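Local atomic coordinates of DUF115 domain-containing protein (Magnetospirillum magneticum AMB-1, PDB entry 5MU5), a protein that is a Maf glycosyltransferase involved in bacterial flagella formation, probably by attaching sugars to flagellin. Residues A[272-277]-A[511-516]. Residues are numbered along the deposited sequence; the frame is centred on the assembly and turned at random.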
loop_
_atom_site.group_PDB
_atom_site.type_symbol
_atom_site.label_atom_id
_atom_site.label_comp_id
_atom_site.label_asym_id
_atom_site.label_seq_id
_atom_site.Cartn_x
_atom_site.Cartn_y
_atom_site.Cartn_z
ATOM N N HIS A 272 -4.936 -34.091 -2.548
ATOM C CA HIS A 272 -5.704 -34.374 -3.749
ATOM C C HIS A 272 -7.224 -34.229 -3.616
ATOM O O HIS A 272 -7.907 -34.247 -4.614
ATOM C CB HIS A 272 -5.338 -35.750 -4.287
ATOM C CG HIS A 272 -3.923 -35.834 -4.767
ATOM N ND1 HIS A 272 -2.945 -36.530 -4.087
ATOM C CD2 HIS A 272 -3.312 -35.277 -5.840
ATOM C CE1 HIS A 272 -1.794 -36.405 -4.725
ATOM N NE2 HIS A 272 -1.989 -35.649 -5.792
ATOM N N THR A 273 -7.760 -34.085 -2.418
ATOM C CA THR A 273 -9.191 -33.843 -2.288
ATOM C C THR A 273 -9.490 -32.461 -2.873
ATOM O O THR A 273 -8.784 -31.498 -2.586
ATOM C CB THR A 273 -9.656 -33.849 -0.820
ATOM O OG1 THR A 273 -9.281 -35.079 -0.215
ATOM C CG2 THR A 273 -11.164 -33.723 -0.720
ATOM N N PRO A 274 -10.528 -32.362 -3.706
ATOM C CA PRO A 274 -10.834 -31.035 -4.211
ATOM C C PRO A 274 -11.446 -30.159 -3.138
ATOM O O PRO A 274 -12.003 -30.654 -2.177
ATOM C CB PRO A 274 -11.840 -31.282 -5.343
ATOM C CG PRO A 274 -12.247 -32.691 -5.241
ATOM C CD PRO A 274 -11.441 -33.394 -4.197
ATOM N N VAL A 275 -11.337 -28.860 -3.321
ATOM C CA VAL A 275 -11.928 -27.911 -2.413
ATOM C C VAL A 275 -12.920 -27.022 -3.174
ATOM O O VAL A 275 -12.673 -26.616 -4.316
ATOM C CB VAL A 275 -10.838 -27.091 -1.680
ATOM C CG1 VAL A 275 -10.171 -26.104 -2.617
ATOM C CG2 VAL A 275 -11.452 -26.347 -0.509
ATOM N N PHE A 276 -14.063 -26.775 -2.535
ATOM C CA PHE A 276 -15.071 -25.869 -3.036
ATOM C C PHE A 276 -14.991 -24.598 -2.231
ATOM O O PHE A 276 -15.205 -24.629 -1.015
ATOM C CB PHE A 276 -16.481 -26.417 -2.879
ATOM C CG PHE A 276 -16.773 -27.614 -3.709
ATOM C CD1 PHE A 276 -15.886 -28.066 -4.693
ATOM C CD2 PHE A 276 -17.960 -28.269 -3.534
ATOM C CE1 PHE A 276 -16.198 -29.154 -5.459
ATOM C CE2 PHE A 276 -18.271 -29.367 -4.302
ATOM C CZ PHE A 276 -17.397 -29.812 -5.257
ATOM N N ILE A 277 -14.659 -23.501 -2.910
ATOM C CA ILE A 277 -14.555 -22.185 -2.289
ATOM C C ILE A 277 -15.822 -21.460 -2.640
ATOM O O ILE A 277 -16.123 -21.281 -3.807
ATOM C CB ILE A 277 -13.317 -21.445 -2.790
ATOM C CG1 ILE A 277 -12.080 -22.145 -2.225
ATOM C CG2 ILE A 277 -13.338 -19.996 -2.334
ATOM C CD1 ILE A 277 -10.827 -21.931 -3.019
ATOM N N LEU A 511 -15.855 -35.297 -9.987
ATOM C CA LEU A 511 -14.726 -35.408 -9.081
ATOM C C LEU A 511 -14.185 -36.829 -9.079
ATOM O O LEU A 511 -14.914 -37.768 -9.341
ATOM C CB LEU A 511 -15.151 -35.007 -7.676
ATOM C CG LEU A 511 -15.798 -33.627 -7.549
ATOM C CD1 LEU A 511 -16.227 -33.421 -6.100
ATOM C CD2 LEU A 511 -14.857 -32.524 -8.008
ATOM N N LYS A 512 -12.903 -36.978 -8.773
ATOM C CA LYS A 512 -12.260 -38.286 -8.697
ATOM C C LYS A 512 -12.092 -38.723 -7.237
ATOM O O LYS A 512 -11.576 -39.793 -6.964
ATOM C CB LYS A 512 -10.882 -38.219 -9.366
ATOM C CG LYS A 512 -10.925 -37.848 -10.842
ATOM C CD LYS A 512 -9.563 -37.380 -11.348
ATOM C CE LYS A 512 -9.641 -36.896 -12.793
ATOM N NZ LYS A 512 -8.602 -35.863 -13.055
ATOM N N SER A 513 -12.534 -37.899 -6.298
ATOM C CA SER A 513 -12.293 -38.156 -4.881
ATOM C C SER A 513 -13.343 -39.051 -4.235
ATOM O O SER A 513 -14.367 -39.335 -4.820
ATOM C CB SER A 513 -12.258 -36.826 -4.140
ATOM O OG SER A 513 -13.418 -36.080 -4.469
ATOM N N THR A 514 -13.063 -39.454 -3.002
ATOM C CA THR A 514 -13.967 -40.249 -2.175
ATOM C C THR A 514 -14.100 -39.646 -0.776
ATOM O O THR A 514 -13.279 -38.798 -0.371
ATOM C CB THR A 514 -13.406 -41.660 -1.977
ATOM O OG1 THR A 514 -12.206 -41.590 -1.193
ATOM C CG2 THR A 514 -13.100 -42.306 -3.317
ATOM N N PRO A 515 -15.115 -40.085 -0.012
ATOM C CA PRO A 515 -15.180 -39.607 1.377
ATOM C C PRO A 515 -13.940 -39.972 2.197
ATOM O O PRO A 515 -13.543 -39.195 3.052
ATOM C CB PRO A 515 -16.424 -40.298 1.941
ATOM C CG PRO A 515 -17.243 -40.656 0.752
ATOM C CD PRO A 515 -16.292 -40.886 -0.383
ATOM N N ASP A 516 -13.345 -41.137 1.944
ATOM C CA ASP A 516 -12.106 -41.549 2.643
ATOM C C ASP A 516 -10.942 -40.613 2.353
ATOM O O ASP A 516 -10.193 -40.246 3.266
ATOM C CB ASP A 516 -11.704 -42.989 2.274
ATOM C CG ASP A 516 -12.580 -44.047 2.961
ATOM O OD1 ASP A 516 -13.597 -43.655 3.566
ATOM O OD2 ASP A 516 -12.249 -45.268 2.902
#
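The ring of Pro274 meets Leu511 and Ser513 together, each through a different part of its outer edge. Its CG lies 3.8 Å from CD2 of Leu511, while its CD approaches Ser513 with 3.3 Å to OG and 3.5 Å to CB. With an alanine in place of Pro274, CG and CD would be gone, which would probably leave Leu511 CD2 and both CB and OG of Ser513 without the ring packed against them and open a gap beside the leucine. Both methyls of Leu511 near Pro274 CG, CD1 less closely at 4.1 Å. CD1 alone also reaches the aromatic ring, 3.9 Å from CZ of Phe276 and at an oblique slant, so that it touches both rings where they adjoin. The CB bond of Phe276 is not aimed at 511-516; with CG anti to the carbonyl carbon (chi1 -67°), the ring extends far enough for CZ, its outermost atom, to meet the leucine. No hydrogen bond crosses between 272-277 and 511-516. The one hydroxyl in this apolar packing, Ser513 OG, is buried against the proline ring, held between the backbone N and the carbonyl carbon (chi1 51°), and its hydrogen bond goes to the backbone O of Arg297. The packing joins the run into strand 275-278 to the loop leading into helix 515-528, and a hydrogen bond from Thr273 to Asp521 of that helix ties the same two parts. Strand 275-278 runs in the mixed sheet between parallel neighbours 299-303 and 408-412, whose Tyr410 touches both Pro274 and Leu511, while Phe276 packs on Ile291 of helix 284-294 and meets Phe412 edge-to-face.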